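Local structure of catabolite control protein A (Lactococcus lactis, 2O20) at residues Leu217-Asn222 and Leu236-Thr241; Tyr223-Gly228 and Leu254-Met259; Pro144-Gly149 and Ala299-Leu304; Ile69-Thr72 and Tyr77-Ala80. The protein binds DNA as a LacI-family transcription regulator and probably acts as a global controller of carbon catabolite repression and activation. The protein carries 1 engineered substitution. All coordinates share one frame; numbering follows the deposited sequence.

Interaction 1 (Leu217-Asn222 and Leu236-Thr241)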
loop_
_atom_site.group_PDB
_atom_site.type_symbol
_atom_site.label_atom_id
_atom_site.label_comp_id
_atom_site.label_asym_id
_atom_site.label_seq_id
_atom_site.Cartn_x
_atom_site.Cartn_y
_atom_site.Cartn_z
ATOM N N LEU D 217 -22.147 -18.675 -9.677
ATOM C CA LEU D 217 -21.967 -17.412 -8.961
ATOM C C LEU D 217 -20.722 -17.400 -8.057
ATOM O O LEU D 217 -20.577 -16.513 -7.218
ATOM C CB LEU D 217 -23.229 -17.045 -8.174
ATOM C CG LEU D 217 -24.514 -16.771 -8.979
ATOM C CD1 LEU D 217 -25.664 -16.438 -7.995
ATOM C CD2 LEU D 217 -24.346 -15.658 -9.966
ATOM N N VAL D 218 -19.837 -18.388 -8.236
ATOM C CA VAL D 218 -18.552 -18.431 -7.561
ATOM C C VAL D 218 -17.470 -18.202 -8.614
ATOM O O VAL D 218 -17.460 -18.813 -9.696
ATOM C CB VAL D 218 -18.329 -19.746 -6.786
ATOM C CG1 VAL D 218 -16.939 -19.751 -6.126
ATOM C CG2 VAL D 218 -19.429 -19.931 -5.754
ATOM N N PHE D 219 -16.622 -17.240 -8.312
ATOM C CA PHE D 219 -15.608 -16.764 -9.238
ATOM C C PHE D 219 -14.249 -16.972 -8.580
ATOM O O PHE D 219 -13.891 -16.245 -7.653
ATOM C CB PHE D 219 -15.878 -15.295 -9.560
ATOM C CG PHE D 219 -17.175 -15.076 -10.287
ATOM C CD1 PHE D 219 -17.227 -15.085 -11.680
ATOM C CD2 PHE D 219 -18.377 -14.921 -9.586
ATOM C CE1 PHE D 219 -18.444 -14.916 -12.355
ATOM C CE2 PHE D 219 -19.591 -14.765 -10.254
ATOM C CZ PHE D 219 -19.626 -14.752 -11.641
ATOM N N GLU D 220 -13.522 -18.000 -9.041
ATOM C CA GLU D 220 -12.204 -18.349 -8.516
ATOM C C GLU D 220 -11.004 -17.697 -9.229
ATOM O O GLU D 220 -11.072 -17.296 -10.394
ATOM C CB GLU D 220 -11.981 -19.863 -8.633
ATOM C CG GLU D 220 -12.853 -20.739 -7.763
ATOM C CD GLU D 220 -12.467 -22.189 -7.975
ATOM O OE1 GLU D 220 -11.279 -22.531 -7.696
ATOM O OE2 GLU D 220 -13.323 -22.963 -8.450
ATOM N N GLY D 221 -9.888 -17.636 -8.521
ATOM C CA GLY D 221 -8.596 -17.215 -9.095
ATOM C C GLY D 221 -8.341 -15.721 -9.191
ATOM O O GLY D 221 -7.564 -15.256 -10.046
ATOM N N ASN D 222 -8.984 -14.969 -8.302
ATOM C CA ASN D 222 -9.012 -13.514 -8.361
ATOM C C ASN D 222 -8.222 -12.891 -7.246
ATOM O O ASN D 222 -8.539 -13.108 -6.084
ATOM C CB ASN D 222 -10.454 -13.038 -8.297
ATOM C CG ASN D 222 -11.205 -13.427 -9.520
ATOM O OD1 ASN D 222 -10.883 -12.956 -10.618
ATOM N ND2 ASN D 222 -12.176 -14.336 -9.373
ATOM N N LEU D 236 -23.012 -9.033 -13.461
ATOM C CA LEU D 236 -24.254 -8.408 -13.951
ATOM C C LEU D 236 -24.967 -9.320 -14.940
ATOM O O LEU D 236 -26.207 -9.478 -14.817
ATOM C CB LEU D 236 -24.025 -7.029 -14.586
ATOM C CG LEU D 236 -23.511 -5.927 -13.628
ATOM C CD1 LEU D 236 -23.147 -4.691 -14.334
ATOM C CD2 LEU D 236 -24.566 -5.627 -12.558
ATOM N N GLU D 237 -24.214 -9.957 -15.853
ATOM C CA GLU D 237 -24.821 -10.779 -16.889
ATOM C C GLU D 237 -25.501 -12.026 -16.341
ATOM O O GLU D 237 -26.496 -12.491 -16.879
ATOM C CB GLU D 237 -23.853 -11.094 -18.029
ATOM C CG GLU D 237 -23.041 -12.335 -18.025
ATOM C CD GLU D 237 -21.843 -12.246 -19.028
ATOM O OE1 GLU D 237 -21.937 -11.542 -20.082
ATOM O OE2 GLU D 237 -20.785 -12.857 -18.726
ATOM N N ARG D 238 -24.980 -12.516 -15.226
ATOM C CA ARG D 238 -25.627 -13.610 -14.516
ATOM C C ARG D 238 -26.733 -13.175 -13.533
ATOM O O ARG D 238 -27.343 -14.031 -12.882
ATOM C CB ARG D 238 -24.534 -14.426 -13.830
ATOM C CG ARG D 238 -23.570 -14.992 -14.880
ATOM C CD ARG D 238 -22.676 -16.103 -14.317
ATOM N NE ARG D 238 -21.283 -16.244 -14.818
ATOM C CZ ARG D 238 -20.564 -15.428 -15.626
ATOM N NH1 ARG D 238 -21.057 -14.349 -16.231
ATOM N NH2 ARG D 238 -19.286 -15.745 -15.886
ATOM N N GLY D 239 -27.019 -11.875 -13.448
ATOM C CA GLY D 239 -28.054 -11.343 -12.542
ATOM C C GLY D 239 -27.710 -11.310 -11.055
ATOM O O GLY D 239 -28.596 -11.178 -10.207
ATOM N N ALA D 240 -26.426 -11.401 -10.718
ATOM C CA ALA D 240 -25.984 -11.194 -9.345
ATOM C C ALA D 240 -26.325 -9.753 -8.944
ATOM O O ALA D 240 -26.186 -8.824 -9.755
ATOM C CB ALA D 240 -24.502 -11.448 -9.216
ATOM N N THR D 241 -26.811 -9.571 -7.715
ATOM C CA THR D 241 -27.110 -8.231 -7.193
ATOM C C THR D 241 -26.227 -7.831 -6.024
ATOM O O THR D 241 -26.398 -6.743 -5.480
ATOM C CB THR D 241 -28.578 -8.090 -6.748
ATOM O OG1 THR D 241 -28.855 -9.065 -5.712
ATOM C CG2 THR D 241 -29.523 -8.260 -7.961
#

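Interaction 2 (Tyr223-Gly228 and Leu254-Met259)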
loop_
_atom_site.group_PDB
_atom_site.type_symbol
_atom_site.label_atom_id
_atom_site.label_comp_id
_atom_site.label_asym_id
_atom_site.label_seq_id
_atom_site.Cartn_x
_atom_site.Cartn_y
_atom_site.Cartn_z
ATOM N N TYR D 223 -7.189 -12.135 -7.623
ATOM C CA TYR D 223 -6.220 -11.584 -6.669
ATOM C C TYR D 223 -5.959 -10.077 -6.783
ATOM O O TYR D 223 -5.587 -9.460 -5.782
ATOM C CB TYR D 223 -4.893 -12.350 -6.786
ATOM C CG TYR D 223 -4.962 -13.814 -6.356
ATOM C CD1 TYR D 223 -4.923 -14.162 -5.009
ATOM C CD2 TYR D 223 -5.073 -14.842 -7.296
ATOM C CE1 TYR D 223 -4.988 -15.488 -4.600
ATOM C CE2 TYR D 223 -5.167 -16.167 -6.889
ATOM C CZ TYR D 223 -5.104 -16.486 -5.540
ATOM O OH TYR D 223 -5.166 -17.812 -5.107
ATOM N N SER D 224 -6.202 -9.497 -7.959
ATOM C CA SER D 224 -5.818 -8.134 -8.278
ATOM C C SER D 224 -6.995 -7.166 -8.501
ATOM O O SER D 224 -8.143 -7.571 -8.787
ATOM C CB SER D 224 -4.914 -8.150 -9.517
ATOM O OG SER D 224 -5.633 -8.328 -10.727
ATOM N N TYR D 225 -6.690 -5.877 -8.343
ATOM C CA TYR D 225 -7.613 -4.785 -8.685
ATOM C C TYR D 225 -8.138 -4.898 -10.137
ATOM O O TYR D 225 -9.349 -4.830 -10.368
ATOM C CB TYR D 225 -6.881 -3.429 -8.509
ATOM C CG TYR D 225 -7.667 -2.206 -8.882
ATOM C CD1 TYR D 225 -8.684 -1.714 -8.057
ATOM C CD2 TYR D 225 -7.368 -1.493 -10.046
ATOM C CE1 TYR D 225 -9.400 -0.560 -8.418
ATOM C CE2 TYR D 225 -8.075 -0.351 -10.395
ATOM C CZ TYR D 225 -9.095 0.097 -9.575
ATOM O OH TYR D 225 -9.773 1.236 -9.963
ATOM N N GLU D 226 -7.244 -5.169 -11.084
ATOM C CA GLU D 226 -7.653 -5.313 -12.505
ATOM C C GLU D 226 -8.575 -6.528 -12.722
ATOM O O GLU D 226 -9.508 -6.474 -13.506
ATOM C CB GLU D 226 -6.484 -5.367 -13.487
ATOM C CG GLU D 226 -5.874 -4.003 -13.847
ATOM C CD GLU D 226 -6.852 -3.013 -14.478
ATOM O OE1 GLU D 226 -7.796 -3.413 -15.214
ATOM O OE2 GLU D 226 -6.661 -1.804 -14.237
ATOM N N GLN D 227 -8.365 -7.600 -11.978
ATOM C CA GLN D 227 -9.244 -8.751 -12.089
ATOM C C GLN D 227 -10.641 -8.405 -11.572
ATOM O O GLN D 227 -11.650 -8.816 -12.172
ATOM C CB GLN D 227 -8.666 -9.953 -11.340
ATOM C CG GLN D 227 -7.524 -10.635 -12.076
ATOM C CD GLN D 227 -6.905 -11.770 -11.254
ATOM O OE1 GLN D 227 -6.476 -11.572 -10.112
ATOM N NE2 GLN D 227 -6.925 -12.973 -11.804
ATOM N N GLY D 228 -10.701 -7.684 -10.453
ATOM C CA GLY D 228 -11.972 -7.228 -9.852
ATOM C C GLY D 228 -12.768 -6.395 -10.833
ATOM O O GLY D 228 -13.965 -6.627 -11.014
ATOM N N LEU D 254 -13.940 -4.236 -8.267
ATOM C CA LEU D 254 -15.363 -4.491 -8.538
ATOM C C LEU D 254 -16.195 -3.231 -8.319
ATOM O O LEU D 254 -16.993 -2.850 -9.188
ATOM C CB LEU D 254 -15.908 -5.634 -7.646
ATOM C CG LEU D 254 -17.330 -6.099 -7.983
ATOM C CD1 LEU D 254 -17.310 -6.770 -9.326
ATOM C CD2 LEU D 254 -17.897 -7.017 -6.930
ATOM N N LEU D 255 -15.942 -2.539 -7.211
ATOM C CA LEU D 255 -16.650 -1.275 -6.907
ATOM C C LEU D 255 -16.355 -0.193 -7.943
ATOM O O LEU D 255 -17.292 0.446 -8.439
ATOM C CB LEU D 255 -16.322 -0.770 -5.487
ATOM C CG LEU D 255 -16.991 0.528 -5.004
ATOM C CD1 LEU D 255 -18.479 0.396 -5.048
ATOM C CD2 LEU D 255 -16.544 0.866 -3.605
ATOM N N SER D 256 -15.085 -0.013 -8.302
ATOM C CA SER D 256 -14.675 0.936 -9.316
ATOM C C SER D 256 -15.448 0.722 -10.608
ATOM O O SER D 256 -15.913 1.679 -11.248
ATOM C CB SER D 256 -13.144 0.861 -9.636
ATOM O OG SER D 256 -12.358 1.509 -8.635
ATOM N N ALA D 257 -15.513 -0.524 -11.024
ATOM C CA ALA D 257 -16.192 -0.851 -12.293
ATOM C C ALA D 257 -17.713 -0.645 -12.241
ATOM O O ALA D 257 -18.290 -0.110 -13.197
ATOM C CB ALA D 257 -15.818 -2.254 -12.719
ATOM N N MET D 258 -18.367 -1.044 -11.142
ATOM C CA MET D 258 -19.786 -0.764 -10.938
ATOM C C MET D 258 -20.059 0.730 -11.024
ATOM O O MET D 258 -20.948 1.160 -11.757
ATOM C CB MET D 258 -20.288 -1.330 -9.605
ATOM C CG MET D 258 -20.253 -2.863 -9.524
ATOM S SD MET D 258 -21.273 -3.601 -10.833
ATOM C CE MET D 258 -21.010 -5.337 -10.457
ATOM N N MET D 259 -19.251 1.537 -10.327
ATOM C CA MET D 259 -19.398 2.994 -10.401
ATOM C C MET D 259 -19.121 3.591 -11.812
ATOM O O MET D 259 -19.839 4.484 -12.260
ATOM C CB MET D 259 -18.541 3.698 -9.347
ATOM C CG MET D 259 -18.786 3.298 -7.896
ATOM S SD MET D 259 -20.527 3.584 -7.363
ATOM C CE MET D 259 -20.648 5.332 -7.502
#

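Interaction 3 (Pro144-Gly149 and Ala299-Leu304)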
loop_
_atom_site.group_PDB
_atom_site.type_symbol
_atom_site.label_atom_id
_atom_site.label_comp_id
_atom_site.label_asym_id
_atom_site.label_seq_id
_atom_site.Cartn_x
_atom_site.Cartn_y
_atom_site.Cartn_z
ATOM N N PRO D 144 12.247 -23.445 12.077
ATOM C CA PRO D 144 10.954 -22.976 12.593
ATOM C C PRO D 144 10.238 -22.021 11.610
ATOM O O PRO D 144 10.864 -21.144 11.022
ATOM C CB PRO D 144 11.344 -22.258 13.895
ATOM C CG PRO D 144 12.611 -22.869 14.286
ATOM C CD PRO D 144 13.333 -23.181 13.035
ATOM N N VAL D 145 8.948 -22.265 11.396
ATOM C CA VAL D 145 8.135 -21.496 10.442
ATOM C C VAL D 145 6.712 -21.313 10.995
ATOM O O VAL D 145 6.168 -22.208 11.676
ATOM C CB VAL D 145 8.120 -22.196 9.038
ATOM C CG1 VAL D 145 7.767 -23.648 9.181
ATOM C CG2 VAL D 145 7.170 -21.528 8.068
ATOM N N VAL D 146 6.152 -20.134 10.766
ATOM C CA VAL D 146 4.756 -19.836 11.080
ATOM C C VAL D 146 4.102 -19.248 9.804
ATOM O O VAL D 146 4.687 -18.396 9.145
ATOM C CB VAL D 146 4.632 -18.828 12.221
ATOM C CG1 VAL D 146 3.139 -18.611 12.604
ATOM C CG2 VAL D 146 5.445 -19.311 13.436
ATOM N N LEU D 147 2.904 -19.727 9.477
ATOM C CA LEU D 147 2.097 -19.204 8.358
ATOM C C LEU D 147 1.136 -18.131 8.867
ATOM O O LEU D 147 0.582 -18.271 9.964
ATOM C CB LEU D 147 1.309 -20.348 7.700
ATOM C CG LEU D 147 2.024 -21.690 7.435
ATOM C CD1 LEU D 147 1.046 -22.711 6.920
ATOM C CD2 LEU D 147 3.226 -21.573 6.470
ATOM N N VAL D 148 0.940 -17.063 8.089
ATOM C CA VAL D 148 -0.036 -16.012 8.403
ATOM C C VAL D 148 -0.957 -15.771 7.194
ATOM O O VAL D 148 -0.472 -15.534 6.076
ATOM C CB VAL D 148 0.636 -14.667 8.804
ATOM C CG1 VAL D 148 -0.412 -13.700 9.389
ATOM C CG2 VAL D 148 1.816 -14.894 9.794
ATOM N N GLY D 149 -2.270 -15.876 7.407
ATOM C CA GLY D 149 -3.252 -15.671 6.348
ATOM C C GLY D 149 -3.474 -16.893 5.481
ATOM O O GLY D 149 -4.226 -16.836 4.494
ATOM N N ALA D 299 1.993 -9.692 14.739
ATOM C CA ALA D 299 2.550 -9.672 16.095
ATOM C C ALA D 299 2.382 -11.027 16.776
ATOM O O ALA D 299 3.330 -11.567 17.373
ATOM C CB ALA D 299 1.915 -8.566 16.920
ATOM N N VAL D 300 1.181 -11.594 16.678
ATOM C CA VAL D 300 0.880 -12.887 17.301
ATOM C C VAL D 300 1.748 -13.977 16.682
ATOM O O VAL D 300 2.279 -14.828 17.401
ATOM C CB VAL D 300 -0.658 -13.223 17.239
ATOM C CG1 VAL D 300 -0.927 -14.657 17.604
ATOM C CG2 VAL D 300 -1.423 -12.297 18.177
ATOM N N ALA D 301 1.911 -13.932 15.355
ATOM C CA ALA D 301 2.758 -14.883 14.650
ATOM C C ALA D 301 4.209 -14.779 15.083
ATOM O O ALA D 301 4.897 -15.798 15.264
ATOM C CB ALA D 301 2.665 -14.659 13.164
ATOM N N MET D 302 4.705 -13.552 15.223
ATOM C CA MET D 302 6.120 -13.371 15.573
ATOM C C MET D 302 6.388 -13.787 17.056
ATOM O O MET D 302 7.455 -14.333 17.385
ATOM C CB MET D 302 6.572 -11.936 15.250
ATOM C CG MET D 302 8.061 -11.719 15.344
ATOM S SD MET D 302 9.096 -12.720 14.229
ATOM C CE MET D 302 10.142 -13.546 15.425
ATOM N N ARG D 303 5.398 -13.582 17.922
ATOM C CA ARG D 303 5.465 -14.057 19.318
ATOM C C ARG D 303 5.598 -15.577 19.379
ATOM O O ARG D 303 6.396 -16.114 20.170
ATOM C CB ARG D 303 4.236 -13.600 20.117
ATOM C CG ARG D 303 4.325 -12.174 20.589
ATOM C CD ARG D 303 3.110 -11.762 21.395
ATOM N NE ARG D 303 3.052 -10.306 21.499
ATOM C CZ ARG D 303 2.017 -9.545 21.161
ATOM N NH1 ARG D 303 0.876 -10.083 20.709
ATOM N NH2 ARG D 303 2.120 -8.223 21.304
ATOM N N LEU D 304 4.817 -16.264 18.536
ATOM C CA LEU D 304 4.836 -17.709 18.466
ATOM C C LEU D 304 6.206 -18.158 17.930
ATOM O O LEU D 304 6.872 -19.004 18.527
ATOM C CB LEU D 304 3.677 -18.217 17.582
ATOM C CG LEU D 304 3.537 -19.728 17.337
ATOM C CD1 LEU D 304 3.477 -20.446 18.616
ATOM C CD2 LEU D 304 2.295 -20.048 16.532
#

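Interaction 4 (Ile69-Thr72 and Tyr77-Ala80)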
loop_
_atom_site.group_PDB
_atom_site.type_symbol
_atom_site.label_atom_id
_atom_site.label_comp_id
_atom_site.label_asym_id
_atom_site.label_seq_id
_atom_site.Cartn_x
_atom_site.Cartn_y
_atom_site.Cartn_z
ATOM N N ILE D 69 8.653 -13.936 3.937
ATOM C CA ILE D 69 8.285 -14.076 2.536
ATOM C C ILE D 69 6.864 -13.593 2.390
ATOM O O ILE D 69 5.992 -14.028 3.136
ATOM C CB ILE D 69 8.331 -15.535 2.066
ATOM C CG1 ILE D 69 9.684 -16.125 2.424
ATOM C CG2 ILE D 69 8.045 -15.596 0.533
ATOM C CD1 ILE D 69 9.848 -17.561 2.141
ATOM N N LEU D 70 6.652 -12.684 1.437
ATOM C CA LEU D 70 5.305 -12.175 1.128
ATOM C C LEU D 70 5.221 -11.965 -0.372
ATOM O O LEU D 70 6.258 -11.798 -1.011
ATOM C CB LEU D 70 5.011 -10.851 1.874
ATOM C CG LEU D 70 5.890 -9.623 1.589
ATOM C CD1 LEU D 70 5.180 -8.303 2.060
ATOM C CD2 LEU D 70 7.267 -9.695 2.239
ATOM N N PRO D 71 4.009 -12.056 -0.952
ATOM C CA PRO D 71 3.895 -11.853 -2.409
ATOM C C PRO D 71 4.491 -10.513 -2.869
ATOM O O PRO D 71 5.335 -10.468 -3.765
ATOM C CB PRO D 71 2.387 -11.894 -2.614
ATOM C CG PRO D 71 1.945 -12.850 -1.602
ATOM C CD PRO D 71 2.720 -12.487 -0.395
ATOM N N THR D 72 4.063 -9.423 -2.242
ATOM C CA THR D 72 4.620 -8.108 -2.584
ATOM C C THR D 72 4.377 -7.082 -1.486
ATOM O O THR D 72 3.344 -7.072 -0.821
ATOM C CB THR D 72 4.069 -7.565 -3.949
ATOM O OG1 THR D 72 4.618 -6.269 -4.241
ATOM C CG2 THR D 72 2.563 -7.486 -3.927
ATOM N N TYR D 77 -2.381 -5.065 2.573
ATOM C CA TYR D 77 -2.758 -6.224 3.400
ATOM C C TYR D 77 -1.514 -6.917 3.984
ATOM O O TYR D 77 -1.386 -7.044 5.212
ATOM C CB TYR D 77 -3.601 -7.212 2.561
ATOM C CG TYR D 77 -3.930 -8.504 3.249
ATOM C CD1 TYR D 77 -5.039 -8.611 4.035
ATOM C CD2 TYR D 77 -3.098 -9.619 3.125
ATOM C CE1 TYR D 77 -5.354 -9.804 4.708
ATOM C CE2 TYR D 77 -3.398 -10.825 3.792
ATOM C CZ TYR D 77 -4.523 -10.894 4.582
ATOM O OH TYR D 77 -4.824 -12.053 5.241
ATOM N N PHE D 78 -0.585 -7.332 3.111
ATOM C CA PHE D 78 0.648 -7.978 3.567
ATOM C C PHE D 78 1.593 -7.003 4.289
ATOM O O PHE D 78 2.201 -7.360 5.302
ATOM C CB PHE D 78 1.367 -8.689 2.413
ATOM C CG PHE D 78 0.592 -9.836 1.848
ATOM C CD1 PHE D 78 0.303 -10.939 2.634
ATOM C CD2 PHE D 78 0.173 -9.820 0.529
ATOM C CE1 PHE D 78 -0.405 -12.015 2.123
ATOM C CE2 PHE D 78 -0.553 -10.885 0.002
ATOM C CZ PHE D 78 -0.849 -11.982 0.823
ATOM N N ALA D 79 1.674 -5.769 3.811
ATOM C CA ALA D 79 2.491 -4.739 4.499
ATOM C C ALA D 79 2.030 -4.465 5.951
ATOM O O ALA D 79 2.860 -4.270 6.851
ATOM C CB ALA D 79 2.538 -3.454 3.679
ATOM N N ALA D 80 0.714 -4.469 6.200
ATOM C CA ALA D 80 0.212 -4.230 7.539
ATOM C C ALA D 80 0.549 -5.361 8.495
ATOM O O ALA D 80 0.940 -5.116 9.638
ATOM C CB ALA D 80 -1.287 -3.975 7.498
#

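Interaction 1 (Leu217-Asn222 and Leu236-Thr241)
Glu237 OE2 is gripped by two arginines: Arg238, whose guanidinium also meets the ring of Phe219 across the contact, and Arg234, one turn earlier in helix 225-237. Both are salt bridges. Arg238 NH1 lies 2.9 Å from Glu237 OE2, and the bond is bent, with an N-H...O angle of 132°; it reaches the lone pair of OE2 that points away from the other carboxylate oxygen.

The same guanidinium turns one of its faces to Phe219. Ring atom CE1 of Phe219 comes within 3.7 Å of Arg238 NH2, and CZ of the ring is 3.9 Å from Arg238 NE. Relative to the ring, NH2 is at the edge and near the plane; the two planes are 54° apart, so this is an edge-on approach to a charged face and not a parallel stack. The arginine chain bends at chi3 (-146°), and the group lies with one face to the ring.

Beside this pair, Leu217 slides past Arg238 in the opposite direction. Its CD2 lies 4.1 Å from Arg238 CB and 4.3 Å from Ala240 CB. Gly239, with positive phi, closes the helix by a Schellman motif and brings the chain round to Ala240. Behind the contact, Phe219 also packs on Leu231 and Leu235 of helix 225-237 and on Ala184 and Ile186 of strand 183-186.

Leu217 and Phe219, at the edge strand, thus meet the chain just past the C-terminal end of helix 225-237. One guanidinium serves both ring and carboxylate, and the salt bridge probably steadies its place against the ring.

Interaction 2 (Tyr223-Gly228 and Leu254-Met259)
Tyr225 reaches from the first turn of helix 225-237 to Ser256 on helix 248-260. From CB, CG stands opposite the backbone N (chi1 177°), which carries the ring toward Ser256. CE1 is then the first ring atom to approach, 3.6 Å from Ser256 OG, and CZ follows at 3.7 Å from the same oxygen, which sits at the ring edge near its plane. At the tip, Tyr225 OH and Ser256 OG are 2.9 Å apart, a hydrogen bond in which either hydroxyl may donate. A phenylalanine here would probably cost Ser256 OG its strong hydroxyl partner, with weak bonds to Val252 O and to Gln281 O of the second subunit remaining.

Helix 225-237 begins with a capping box: Gln227 N donates to Ser224 OG, and Gln227 OE1 takes Ser224 N on a lone pair.

Farther in, the helices come very close at Gly228. Gly228 CA is 4.6 Å from Leu254 CA, and a CB on the glycine would crowd Leu254 N; Gly228 O receives a CA-H...O contact from Leu254 CA.

Tyr282 of the second subunit meets the Tyr225 ring and packs on Ser256, so the hydroxyl bond lies at the dimer interface. The whole is a close helix-helix packing at a glycine, next to the subunit boundary.

Interaction 3 (Pro144-Gly149 and Ala299-Leu304)
Ala301 presents its single methyl as a small bump to the hollow between Val146 and Val148, two residues whose side chains leave the same face of strand 145-148. The fit is uneven. Ala301 CB presses to 3.5 Å from Val148 CG2, closer than usual van der Waals contact, and rests at 4.0 Å from Val146 CG1. Val146 meets the helix surface with both branches: because CG1 stands opposite the backbone N (chi1 -176°), CG2 is left to meet the backbone instead, 4.0 Å from Ala301 O. One turn on, Leu304 reaches in with CD2, which comes to 4.3 Å from Val146 CG1.

The short side chain of Ala301 allows the backbones to come close, with CA of Val146 and CA of Ala301 6.4 Å apart. The axes of the two short elements approach to 8.6 Å and run nearly antiparallel, at 167°.

Leu147 points away from this helix, toward the other face of the sheet. Strand 145-148 lies between strands 122-125 and 159-161; backbone hydrogen bonds join it to Ile123 and Tyr125 on one flank and to Pro158 and Val160 on the other. Helix 294-309 lies against this face and also reaches Val160 through Ala301 and Pro158 through Leu304, while Ile81 of helix 76-91 packs on Val148.

Interaction 4 (Ile69-Thr72 and Tyr77-Ala80)
Phe78 and Pro71 form a CH-pi contact that dominates the meeting of helix 76-91 with the end of strand 65-70. Pro71 CD stands 3.7 Å from the centroid of the Phe78 ring and 11° off its normal, almost directly above the centre, and Pro71 CG adds a contact of 3.6 Å to Phe78 CE2. The opposite face of the ring is taken by its neighbour Tyr77, whose CD2 lies over the centre, so the phenyl group is clamped from both sides. An alanine in place of Phe78 would probably open a gap between Pro71 and Tyr77 and leave the proline ring without its aromatic partner.

Apolar packing continues at the base of the side chain. With its CG in the crowded position between the backbone N and carbonyl carbon (chi1 62°), Leu70 lays CD1 against Phe78 CB at 3.8 Å.

Polar groups frame the contact: Ser75 OG bonds to Phe78 N, and Thr72 OG1 bonds to Thr74 OG1 and to Arg83 NH2 of the second subunit.

Strand 65-70 is flanked by strands 95-100 and 122-125; Leu70 bonds to Ala99 and Ser101, Ile69 to Val124 and Met126. The contact joins the C-terminal end of strand 65-70 to the first turn of helix 76-91, within the beta-alpha-beta unit that strand 95-100 completes.

The four contacts divide between the two sheet-bearing halves of a periplasmic-binding-protein fold. Interactions 3 and 4, with centres 14 Å apart, rest on the six-stranded parallel sheet and touch where Gly149 packs on Tyr77. Interactions 1 and 2, 12 Å apart, share helix 225-237 beside the four-stranded sheet, and a probable hydrogen bond from Gln227 NE2 to Gly221 O links them. Across the halves the centres lie 20 to 34 Å apart without touching. Along the chain, interaction 4 comes first; interaction 3 then encloses the crossed pair 1 and 2, so the chain returns to the first half after building the second. Interactions 2 and 4 both reach the second subunit, placing each half at the dimer interface.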